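Local coordinates for cellulose 1,4-beta-cellobiosidase (Thermobifida fusca, PDB 4JJJ), which probably hydrolyses the beta-1,4 links of cellulose to release cellobiose, this chain being the glycoside hydrolase family 48 catalytic domain of a longer protein, at residues 234-239 with 247-252; 413-418 with 499-504; 426-431 with 435-440; 508-513 with 527-532. The protein carries 1 engineered substitution. All coordinates share one frame; numbering follows the deposited sequence. Where two conformers were deposited one is given.

Interaction 1 of 4, residues 234-239 with 247-252. With ZN (zinc ion), chain B; ZN (zinc ion), chain R; NA (sodium ion), chain K; EDO (1,2-ethanediol), chain C.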
# COMPACT_ATOMS: atom_id res chain seq x y z
N PHE A 234 9.87 14.73 4.39
CA PHE A 234 10.65 15.65 3.54
C PHE A 234 9.97 17.01 3.48
O PHE A 234 10.52 18.09 3.68
CB PHE A 234 10.81 15.11 2.14
CG PHE A 234 11.32 16.11 1.19
CD1 PHE A 234 12.67 16.41 1.09
CD2 PHE A 234 10.47 16.78 0.38
CE1 PHE A 234 13.14 17.37 0.21
CE2 PHE A 234 10.89 17.71 -0.51
CZ PHE A 234 12.27 18.07 -0.58
N TRP A 235 8.67 16.99 3.26
CA TRP A 235 7.88 18.22 3.15
C TRP A 235 7.75 18.93 4.47
O TRP A 235 7.92 20.17 4.51
CB TRP A 235 6.50 17.94 2.53
CG TRP A 235 6.67 17.68 1.05
CD1 TRP A 235 6.46 16.46 0.39
CD2 TRP A 235 7.14 18.60 0.08
NE1 TRP A 235 6.81 16.63 -0.96
CE2 TRP A 235 7.17 17.94 -1.17
CE3 TRP A 235 7.53 19.94 0.13
CZ2 TRP A 235 7.59 18.60 -2.36
CZ3 TRP A 235 7.95 20.55 -0.99
CH2 TRP A 235 8.02 19.86 -2.26
N ALA A 236 7.52 18.20 5.55
CA ALA A 236 7.46 18.85 6.88
C ALA A 236 8.77 19.63 7.08
O ALA A 236 8.78 20.81 7.54
CB ALA A 236 7.30 17.83 7.99
N HIS A 237 9.91 19.03 6.71
CA HIS A 237 11.25 19.69 6.84
C HIS A 237 11.27 20.98 6.05
O HIS A 237 11.71 22.07 6.49
CB HIS A 237 12.39 18.82 6.26
CG HIS A 237 13.69 19.55 6.16
ND1 HIS A 237 14.20 19.97 4.98
CD2 HIS A 237 14.51 20.03 7.12
CE1 HIS A 237 15.29 20.68 5.19
NE2 HIS A 237 15.47 20.76 6.49
N GLU A 238 10.90 20.87 4.81
CA GLU A 238 10.92 22.03 3.97
C GLU A 238 10.07 23.15 4.55
O GLU A 238 10.49 24.32 4.55
CB GLU A 238 10.47 21.76 2.54
CG GLU A 238 11.36 20.71 1.83
CD GLU A 238 12.77 21.21 1.52
OE1 GLU A 238 12.87 22.09 0.61
OE2 GLU A 238 13.71 20.76 2.20
N TRP A 239 8.84 22.82 4.97
CA TRP A 239 7.88 23.82 5.41
C TRP A 239 8.24 24.38 6.79
O TRP A 239 8.12 25.59 6.99
CB TRP A 239 6.46 23.22 5.40
CG TRP A 239 6.00 22.74 4.06
CD1 TRP A 239 6.27 23.27 2.85
CD2 TRP A 239 5.07 21.65 3.83
NE1 TRP A 239 5.63 22.57 1.88
CE2 TRP A 239 4.86 21.58 2.46
CE3 TRP A 239 4.41 20.72 4.68
CZ2 TRP A 239 4.07 20.58 1.87
CZ3 TRP A 239 3.59 19.75 4.10
CH2 TRP A 239 3.42 19.72 2.71
N ASN A 247 13.68 23.09 13.80
CA ASN A 247 14.06 22.43 15.05
C ASN A 247 12.90 21.73 15.82
O ASN A 247 13.19 20.74 16.43
CB ASN A 247 14.87 23.36 16.00
CG ASN A 247 16.23 23.80 15.43
OD1 ASN A 247 16.80 23.18 14.52
ND2 ASN A 247 16.77 24.87 16.00
N GLU A 248 11.60 22.18 15.75
CA GLU A 248 10.46 21.58 16.38
C GLU A 248 10.17 20.20 15.89
O GLU A 248 9.40 19.52 16.50
CB GLU A 248 9.18 22.42 16.10
CG GLU A 248 9.34 23.82 16.70
CD GLU A 248 8.07 24.66 16.69
OE1 GLU A 248 6.99 24.09 16.47
OE2 GLU A 248 8.19 25.88 16.97
N ILE A 249 10.69 19.84 14.75
CA ILE A 249 10.37 18.50 14.18
C ILE A 249 11.63 17.64 13.93
O ILE A 249 11.56 16.58 13.31
CB ILE A 249 9.60 18.58 12.86
CG1 ILE A 249 10.30 19.43 11.83
CG2 ILE A 249 8.22 19.14 13.07
CD1 ILE A 249 9.69 19.29 10.47
N ALA A 250 12.75 17.97 14.56
CA ALA A 250 13.97 17.28 14.28
C ALA A 250 13.92 15.83 14.77
O ALA A 250 14.40 14.93 14.01
CB ALA A 250 15.17 18.04 14.88
N GLY A 251 13.25 15.54 15.86
CA GLY A 251 13.05 14.14 16.33
C GLY A 251 12.23 13.32 15.35
O GLY A 251 12.57 12.18 15.10
N LEU A 252 11.21 13.95 14.76
CA LEU A 252 10.34 13.27 13.77
C LEU A 252 11.11 12.97 12.53
O LEU A 252 10.90 11.90 11.94
CB LEU A 252 9.14 14.19 13.49
CG LEU A 252 8.18 14.43 14.62
CD1 LEU A 252 7.04 15.31 14.19
CD2 LEU A 252 7.69 13.10 15.19
ZN ZN B . 17.54 20.52 5.87
ZN ZN R . 17.21 21.36 7.72
NA NA K . 9.22 18.05 18.59
C1 EDO C . 10.62 23.12 -3.27
O1 EDO C . 11.28 24.29 -3.79
C2 EDO C . 11.41 22.49 -2.16
O2 EDO C . 11.19 23.12 -0.88
O HOH W 1 10.51 16.31 17.03
O HOH W 2 8.45 20.09 19.19
O HOH W 3 8.73 17.25 20.57
O HOH W 4 18.19 22.75 6.57
O HOH W 5 18.52 20.08 3.78
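Ile249 reaches helix 223-242 with a single methyl: its CD1 packs 3.7 Å from CB of Ala236 and also lies against the carbonyl O of Ala236, at 3.4 Å. Its first torsion (chi1 54°) wedges CG1 between the backbone N and the carbonyl carbon, and the extended second torsion then carries CD1 to the helix. The pairing suits both types, since alanine keeps the helix surface low and isoleucine supplies the length to meet it.

One residue on, in the conformer of His237 described here, one of two modelled, NE2 lies 2.2 Å from each of two zinc positions. These, about 2.1 Å apart between centres, are too close to be filled together and probably alternate; Glu340 and waters also bind there. On the far side of the ring, ND1 donates to OE2 of Glu238 (2.9 Å), meeting the carboxylate on its anti side and 25° out of its plane. The first torsion of Glu238 lays CG over one face of Phe234, 3.7 Å above the ring plane, and the bend at chi2 (-70°) then turns the carboxylate to ND1. An alanine in place of Glu238 would probably leave ND1 without this acceptor, so that the zinc-binding ring could turn more easily, and would uncover part of Phe234.

Glu248 contributes its carbonyl O to a sodium ion shared with His74. The two segments belong to a helical hairpin, 223-242 and 250-263: helix 71-83 closes over Ala236 and Leu252 through Leu73, while Phe234 and Trp235 pack on helices 329-337 and 416-432.

Interaction 2 of 4, residues 413-418 with 499-504. With BGC (beta-D-glucopyranose), chain D; BGC (beta-D-glucopyranose), chain E.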
# COMPACT_ATOMS: atom_id res chain seq x y z
N ASN A 413 -4.56 -2.43 -13.20
CA ASN A 413 -5.71 -1.93 -13.96
C ASN A 413 -6.30 -0.63 -13.33
O ASN A 413 -7.02 0.11 -13.96
CB ASN A 413 -6.72 -3.02 -14.04
CG ASN A 413 -6.33 -4.12 -15.04
OD1 ASN A 413 -5.20 -4.19 -15.54
ND2 ASN A 413 -7.28 -5.02 -15.30
N TRP A 414 -6.05 -0.40 -12.04
CA TRP A 414 -6.58 0.87 -11.39
C TRP A 414 -5.77 2.05 -11.72
O TRP A 414 -4.55 2.07 -11.44
CB TRP A 414 -6.53 0.62 -9.90
CG TRP A 414 -7.14 1.77 -9.12
CD1 TRP A 414 -8.36 2.38 -9.37
CD2 TRP A 414 -6.60 2.37 -7.94
NE1 TRP A 414 -8.56 3.37 -8.45
CE2 TRP A 414 -7.51 3.39 -7.56
CE3 TRP A 414 -5.41 2.24 -7.24
CZ2 TRP A 414 -7.27 4.18 -6.44
CZ3 TRP A 414 -5.18 3.00 -6.16
CH2 TRP A 414 -6.10 3.98 -5.76
N PHE A 415 -6.40 3.05 -12.33
CA PHE A 415 -5.75 4.32 -12.64
C PHE A 415 -5.19 5.05 -11.43
O PHE A 415 -4.26 5.82 -11.63
CB PHE A 415 -6.66 5.23 -13.44
CG PHE A 415 -6.07 6.54 -13.83
CD1 PHE A 415 -5.23 6.69 -14.95
CD2 PHE A 415 -6.35 7.65 -13.09
CE1 PHE A 415 -4.71 7.90 -15.33
CE2 PHE A 415 -5.82 8.87 -13.43
CZ PHE A 415 -5.02 9.01 -14.58
N GLY A 416 -5.71 4.76 -10.27
CA GLY A 416 -5.17 5.40 -9.06
C GLY A 416 -3.68 5.23 -8.92
O GLY A 416 -2.98 6.13 -8.45
N PHE A 417 -3.11 4.07 -9.29
CA PHE A 417 -1.70 3.91 -9.09
C PHE A 417 -0.89 4.79 -10.02
O PHE A 417 0.22 5.19 -9.72
CB PHE A 417 -1.34 2.45 -9.33
CG PHE A 417 -1.56 1.52 -8.19
CD1 PHE A 417 -1.08 1.81 -6.92
CD2 PHE A 417 -2.33 0.41 -8.38
CE1 PHE A 417 -1.27 0.89 -5.85
CE2 PHE A 417 -2.53 -0.46 -7.35
CZ PHE A 417 -2.00 -0.22 -6.10
N GLN A 418 -1.47 5.16 -11.18
CA GLN A 418 -0.81 6.09 -12.12
C GLN A 418 -0.53 7.41 -11.44
O GLN A 418 0.60 7.91 -11.44
CB GLN A 418 -1.63 6.42 -13.34
CG GLN A 418 -1.94 5.26 -14.29
CD GLN A 418 -0.72 4.71 -14.90
OE1 GLN A 418 0.10 5.47 -15.55
NE2 GLN A 418 -0.51 3.40 -14.75
N VAL A 499 -12.90 10.71 -5.86
CA VAL A 499 -12.41 12.04 -5.42
C VAL A 499 -10.92 11.95 -5.03
O VAL A 499 -10.22 12.96 -5.09
CB VAL A 499 -13.27 12.70 -4.34
CG1 VAL A 499 -14.69 12.90 -4.90
CG2 VAL A 499 -13.28 11.87 -3.05
N GLY A 500 -10.50 10.78 -4.55
CA GLY A 500 -9.11 10.55 -4.14
C GLY A 500 -8.22 10.61 -5.38
O GLY A 500 -7.16 11.28 -5.43
N VAL A 501 -8.62 9.88 -6.41
CA VAL A 501 -7.89 9.82 -7.66
C VAL A 501 -7.87 11.23 -8.27
O VAL A 501 -6.88 11.68 -8.78
CB VAL A 501 -8.57 8.82 -8.64
CG1 VAL A 501 -7.98 9.00 -10.05
CG2 VAL A 501 -8.41 7.44 -8.11
N THR A 502 -9.00 11.90 -8.21
CA THR A 502 -9.13 13.26 -8.72
C THR A 502 -8.11 14.18 -8.07
O THR A 502 -7.43 14.93 -8.74
CB THR A 502 -10.58 13.78 -8.60
OG1 THR A 502 -11.43 12.91 -9.38
CG2 THR A 502 -10.70 15.22 -9.10
N ALA A 503 -8.03 14.16 -6.76
CA ALA A 503 -7.11 15.05 -6.05
C ALA A 503 -5.65 14.76 -6.39
O ALA A 503 -4.88 15.68 -6.58
CB ALA A 503 -7.42 14.95 -4.59
N ALA A 504 -5.29 13.47 -6.51
CA ALA A 504 -3.94 13.12 -6.85
C ALA A 504 -3.64 13.55 -8.29
O ALA A 504 -2.52 13.98 -8.60
CB ALA A 504 -3.74 11.61 -6.67
C2 BGC D . -10.63 0.88 -7.03
C3 BGC D . -10.01 0.47 -5.69
C4 BGC D . -9.88 1.69 -4.75
C5 BGC D . -11.13 2.58 -4.67
C6 BGC D . -10.86 3.94 -4.01
C1 BGC D . -11.87 1.71 -6.82
O1 BGC D . -12.33 2.11 -8.15
O2 BGC D . -10.90 -0.39 -7.71
O3 BGC D . -8.73 -0.14 -5.89
O4 BGC D . -9.56 1.30 -3.42
O5 BGC D . -11.63 2.86 -5.98
O6 BGC D . -9.99 4.75 -4.75
C2 BGC E . -8.14 1.46 -1.54
C3 BGC E . -6.71 1.68 -1.05
C4 BGC E . -5.72 0.80 -1.86
C5 BGC E . -5.96 0.91 -3.38
C6 BGC E . -5.10 -0.09 -4.13
C1 BGC E . -8.25 1.64 -3.04
O2 BGC E . -9.01 2.41 -0.93
O3 BGC E . -6.69 1.38 0.37
O4 BGC E . -4.38 1.20 -1.51
O5 BGC E . -7.35 0.68 -3.63
O6 BGC E . -5.37 -1.41 -3.69
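Val501 carries the contact from helix 499-516, wedging its two methyls among Trp414, Phe415 and Gly416. Along that helix, Val499 turns instead to helices 519-533 and 620-637, and Gly500 adds no side chain to the interface. The backbone N atoms of Gly500, weakly, and Val501 are held by OD1 of Asp498, which fixes this first turn.

At Val501 the branching is fully used. CG1, anti to the backbone N (chi1 167°), meets CD2 of Phe415 at 3.7 Å, in the plane of the ring at its edge. CG2 goes the other way, to CZ2 of Trp414 at 3.8 Å and to CA of Gly416 at 3.9 Å. Thr502 points away from 413-418, its OG1 bonded to the carbonyl O of Asp498, and Ala503 packs on other helices.

Gly416 is needed for the indole to lie as it does: its CA sits 3.3 Å above the centre of one face of Trp414, where a CB would collide with CZ2. Over the opposite face lie two glucose units, one with its C2 3.5 Å from NE1 of Trp414, the next with its C5 3.6 Å from CZ3. Replacing Trp414 by an alanine would probably strip both sugars of this flat support and open a gap beside Val501 CG2.

Phe417 turns a face to the rim of the indole, and Trp420 meets Trp414 edge-to-face. Such an aromatic platform beneath a glucan is characteristic of cellulase subsites, and here it lines the (alpha/alpha)6 active-site pocket, where glucose also bonds to Glu51, the predicted proton donor.

Interaction 3 of 4, residues 426-431 with 435-440. With CA (calcium ion), chain G.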
# COMPACT_ATOMS: atom_id res chain seq x y z
N ALA A 426 6.19 14.13 -10.21
CA ALA A 426 6.00 15.53 -10.38
C ALA A 426 6.57 16.32 -9.25
O ALA A 426 7.07 17.47 -9.47
CB ALA A 426 4.51 15.83 -10.61
N GLN A 427 6.42 15.81 -8.02
CA GLN A 427 6.98 16.52 -6.88
C GLN A 427 8.54 16.60 -7.02
O GLN A 427 9.11 17.66 -6.78
CB GLN A 427 6.65 15.89 -5.58
CG GLN A 427 5.21 16.12 -5.10
CD GLN A 427 5.03 15.65 -3.65
OE1 GLN A 427 5.86 15.06 -3.00
NE2 GLN A 427 3.85 15.91 -3.18
N LEU A 428 9.18 15.50 -7.38
CA LEU A 428 10.62 15.54 -7.63
C LEU A 428 10.97 16.59 -8.65
O LEU A 428 11.94 17.38 -8.47
CB LEU A 428 11.10 14.16 -8.05
CG LEU A 428 12.56 14.10 -8.40
CD1 LEU A 428 13.39 14.30 -7.09
CD2 LEU A 428 12.88 12.74 -9.05
N TYR A 429 10.25 16.57 -9.78
CA TYR A 429 10.48 17.51 -10.85
C TYR A 429 10.32 18.96 -10.36
O TYR A 429 11.17 19.79 -10.58
CB TYR A 429 9.49 17.22 -11.99
CG TYR A 429 9.58 18.12 -13.15
CD1 TYR A 429 10.77 18.37 -13.83
CD2 TYR A 429 8.47 18.80 -13.55
CE1 TYR A 429 10.81 19.26 -14.87
CE2 TYR A 429 8.48 19.70 -14.61
CZ TYR A 429 9.66 19.93 -15.26
OH TYR A 429 9.65 20.80 -16.39
N TYR A 430 9.29 19.21 -9.52
CA TYR A 430 9.15 20.51 -8.88
C TYR A 430 10.37 20.87 -8.06
O TYR A 430 10.86 22.03 -8.15
CB TYR A 430 7.87 20.53 -8.08
CG TYR A 430 7.73 21.68 -7.13
CD1 TYR A 430 7.73 22.99 -7.60
CD2 TYR A 430 7.57 21.44 -5.79
CE1 TYR A 430 7.64 24.04 -6.69
CE2 TYR A 430 7.42 22.52 -4.88
CZ TYR A 430 7.48 23.82 -5.35
OH TYR A 430 7.29 24.84 -4.38
N VAL A 431 10.83 19.96 -7.22
CA VAL A 431 11.94 20.24 -6.29
C VAL A 431 13.24 20.50 -7.02
O VAL A 431 13.90 21.55 -6.72
CB VAL A 431 12.06 19.16 -5.25
CG1 VAL A 431 13.29 19.38 -4.41
CG2 VAL A 431 10.76 19.09 -4.40
N ALA A 435 15.65 15.90 -14.90
CA ALA A 435 15.36 15.70 -16.34
C ALA A 435 14.73 14.33 -16.62
O ALA A 435 14.03 14.20 -17.62
CB ALA A 435 16.63 15.84 -17.16
N ARG A 436 15.05 13.35 -15.83
CA ARG A 436 14.52 12.00 -15.97
C ARG A 436 13.04 12.04 -15.64
O ARG A 436 12.17 11.48 -16.38
CB ARG A 436 15.23 10.96 -15.10
CG ARG A 436 16.77 10.92 -15.40
CD ARG A 436 17.54 10.19 -14.32
NE ARG A 436 17.53 10.91 -13.08
CZ ARG A 436 18.26 10.60 -11.99
NH1 ARG A 436 19.01 9.52 -12.04
NH2 ARG A 436 18.12 11.28 -10.85
N ALA A 437 12.72 12.62 -14.51
CA ALA A 437 11.29 12.85 -14.16
C ALA A 437 10.55 13.62 -15.22
O ALA A 437 9.43 13.29 -15.60
CB ALA A 437 11.20 13.53 -12.84
N GLU A 438 11.20 14.67 -15.73
CA GLU A 438 10.59 15.53 -16.76
C GLU A 438 10.22 14.71 -18.02
O GLU A 438 9.10 14.86 -18.53
CB GLU A 438 11.58 16.61 -17.14
CG GLU A 438 11.03 17.61 -18.10
CD GLU A 438 12.01 18.69 -18.50
OE1 GLU A 438 13.16 18.63 -18.26
OE2 GLU A 438 11.54 19.65 -19.07
N ALA A 439 11.12 13.81 -18.42
CA ALA A 439 10.83 13.01 -19.63
C ALA A 439 9.65 12.13 -19.43
O ALA A 439 8.83 12.01 -20.35
CB ALA A 439 12.02 12.22 -20.05
N ILE A 440 9.54 11.48 -18.26
CA ILE A 440 8.33 10.67 -17.99
C ILE A 440 7.07 11.52 -18.02
O ILE A 440 6.02 11.18 -18.68
CB ILE A 440 8.51 9.95 -16.63
CG1 ILE A 440 9.62 8.95 -16.66
CG2 ILE A 440 7.20 9.21 -16.29
CD1 ILE A 440 10.06 8.43 -15.32
CA CA G . 9.93 19.24 -21.11
O HOH W 6 12.03 22.05 -16.84
O HOH W 7 8.56 19.95 -19.25
O HOH W 8 9.00 21.41 -20.97
O HOH W 9 10.79 20.17 -22.91
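Apolar packing between Ala437 and two residues of helix 416-432 brings the helices together: CB of Ala437 lies 4.2 Å from CB of Tyr429 and equally far from CD2 of Leu428. With so small a residue at the closest point, the backbones can approach, Tyr429 and Ala437 having CA atoms 5.8 Å apart. The short segments cross steeply, their directions 133° apart (signed crossing angle -133°), with axes 8.6 Å apart at closest approach.

A second kind of contact joins a ring to an aliphatic chain. CG of Tyr429 stands anti to the backbone N (chi1 179°), which sends the ring across toward Glu438, whose CA lies over one ring face. CB and CG of Glu438 both come within 3.6 Å of CE1, and the ring and carboxylate planes are 30° apart.

Polar links lie at the outer end. OE2 of Glu438 binds calcium at 2.6 Å together with Asp442 and three waters. One of these waters bonds to the Tyr429 hydroxyl, and another water, outside the metal shell, sits 2.7 Å from that OH and donates weakly to OE2.

Tyrosine thus combines an apolar ring for the interface with a hydroxyl in the second shell of the metal, and the calcium probably offsets the paired negative charges of Glu438 and Asp442.

Interaction 4 of 4, residues 508-513 with 527-532. With NA (sodium ion), chain J.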
# COMPACT_ATOMS: atom_id res chain seq x y z
N THR A 508 -0.69 16.15 -9.34
CA THR A 508 0.31 15.79 -10.31
C THR A 508 0.45 16.88 -11.36
O THR A 508 1.57 17.30 -11.70
CB THR A 508 -0.11 14.45 -11.06
OG1 THR A 508 -0.13 13.42 -10.10
CG2 THR A 508 0.90 14.00 -12.05
N LEU A 509 -0.67 17.33 -11.84
CA LEU A 509 -0.73 18.37 -12.86
C LEU A 509 -0.19 19.74 -12.36
O LEU A 509 0.52 20.42 -13.09
CB LEU A 509 -2.17 18.51 -13.41
CG LEU A 509 -2.66 17.25 -14.20
CD1 LEU A 509 -4.11 17.36 -14.57
CD2 LEU A 509 -1.83 17.03 -15.43
N MET A 510 -0.51 20.08 -11.14
CA MET A 510 -0.04 21.34 -10.54
C MET A 510 1.48 21.35 -10.36
O MET A 510 2.10 22.36 -10.74
CB MET A 510 -0.74 21.57 -9.21
CG MET A 510 -2.17 22.12 -9.40
SD MET A 510 -2.89 22.69 -7.86
CE MET A 510 -2.89 21.23 -6.81
N TYR A 511 2.05 20.30 -9.78
CA TYR A 511 3.53 20.26 -9.58
C TYR A 511 4.19 20.36 -10.91
O TYR A 511 5.24 21.06 -11.10
CB TYR A 511 3.93 19.01 -8.79
CG TYR A 511 3.60 19.07 -7.33
CD1 TYR A 511 2.57 18.32 -6.82
CD2 TYR A 511 4.36 19.83 -6.45
CE1 TYR A 511 2.31 18.38 -5.45
CE2 TYR A 511 4.11 19.93 -5.11
CZ TYR A 511 3.05 19.24 -4.58
OH TYR A 511 2.75 19.21 -3.25
N TYR A 512 3.69 19.59 -11.90
CA TYR A 512 4.26 19.64 -13.24
C TYR A 512 4.15 21.01 -13.89
O TYR A 512 5.11 21.52 -14.50
CB TYR A 512 3.56 18.63 -14.11
CG TYR A 512 3.99 18.67 -15.58
CD1 TYR A 512 5.25 18.20 -16.00
CD2 TYR A 512 3.09 19.12 -16.52
CE1 TYR A 512 5.62 18.21 -17.38
CE2 TYR A 512 3.48 19.18 -17.87
CZ TYR A 512 4.70 18.69 -18.26
OH TYR A 512 5.00 18.67 -19.58
N ALA A 513 2.99 21.61 -13.73
CA ALA A 513 2.78 22.95 -14.29
C ALA A 513 3.66 23.98 -13.67
O ALA A 513 4.13 24.87 -14.39
CB ALA A 513 1.33 23.36 -14.12
N GLY A 527 -9.65 23.00 -13.08
CA GLY A 527 -10.98 22.46 -13.31
C GLY A 527 -11.34 21.32 -12.39
O GLY A 527 -12.43 21.21 -11.90
N LEU A 528 -10.33 20.47 -12.10
CA LEU A 528 -10.50 19.40 -11.10
C LEU A 528 -10.71 19.92 -9.66
O LEU A 528 -11.59 19.44 -8.93
CB LEU A 528 -9.32 18.44 -11.15
CG LEU A 528 -9.19 17.65 -12.47
CD1 LEU A 528 -7.96 16.80 -12.45
CD2 LEU A 528 -10.47 16.83 -12.75
N LEU A 529 -10.00 20.97 -9.26
CA LEU A 529 -10.19 21.50 -7.93
C LEU A 529 -11.59 22.16 -7.82
O LEU A 529 -12.26 22.02 -6.83
CB LEU A 529 -9.13 22.58 -7.65
CG LEU A 529 -7.67 22.14 -7.54
CD1 LEU A 529 -6.78 23.37 -7.27
CD2 LEU A 529 -7.52 21.05 -6.54
N ASP A 530 -12.04 22.81 -8.89
CA ASP A 530 -13.38 23.37 -8.88
C ASP A 530 -14.38 22.25 -8.71
O ASP A 530 -15.40 22.41 -8.02
CB ASP A 530 -13.69 24.07 -10.19
CG ASP A 530 -13.00 25.39 -10.37
OD1 ASP A 530 -12.58 25.94 -9.38
OD2 ASP A 530 -12.93 25.87 -11.53
N ALA A 531 -14.19 21.17 -9.47
CA ALA A 531 -15.07 20.00 -9.42
C ALA A 531 -15.17 19.43 -8.04
O ALA A 531 -16.24 19.13 -7.54
CB ALA A 531 -14.58 18.98 -10.43
N LEU A 532 -14.04 19.29 -7.34
CA LEU A 532 -14.02 18.84 -5.96
C LEU A 532 -14.84 19.75 -5.12
O LEU A 532 -15.62 19.31 -4.29
CB LEU A 532 -12.61 18.63 -5.42
CG LEU A 532 -11.79 17.50 -6.13
CD1 LEU A 532 -10.33 17.52 -5.79
CD2 LEU A 532 -12.35 16.14 -5.75
NA NA J . -11.20 27.75 -10.12
O HOH W 10 -9.11 29.36 -10.13
O HOH W 11 -9.59 26.09 -9.46
O HOH W 12 -10.88 27.61 -12.00
O HOH W 13 -12.90 28.50 -11.03
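Helices 499-516 and 519-533 stand well apart here, the nearest CA atoms, Leu509 with Leu528 and Met510 with Leu529, being 10.0 and 10.5 Å from each other, so that only long side chains can span the space. Met510 and Leu529 meet tip to tip, SD to CD1 at 4.0 Å. Bending at chi3 (-60°) in Met510 turns its terminal methyl off the line of the chain, and the sulfur becomes the atom that touches. Beside them CD1 of Leu509 approaches CD1 of Leu528 at 4.4 Å, a looser contact.

The two helices follow one another through a very short turn, forming an alpha-hairpin within the (alpha/alpha)6 fold of this enzyme. Leucine and methionine suit such a seam because they are long, unbranched at CB and flexible enough to fill it without polar demands. Ala525 of helix 519-533 also packs against both Leu509 and Met510, and Val445 of helix 435-450 against Leu509. Next to Leu529, Asp530 serves a separate purpose: its carboxylate grips a sodium ion unevenly, OD1 at 2.4 Å and OD2 at 2.9 Å, and four waters complete the shell.

Following the chain from the N terminus, interaction 1 comes first and closes a short connection of seven residues between helices 223-242 and 250-263. Interaction 2 then opens at 413-418 and closes some eighty residues later at 499-504, binding the sugar pocket to helix 499-516. Within that long span falls interaction 3, a tight turn from helix 416-432 to helix 435-450. Interaction 4 follows in series, pairing helices 499-516 and 519-533; no two of the four cross. Helix 416-432 serves interactions 2 and 3, and helix 499-516 interactions 2 and 4. Segment 426-431 also touches both 234-239 and 508-513, so helix 416-432 meets helices 223-242 and 499-516 within the (alpha/alpha)6 fold.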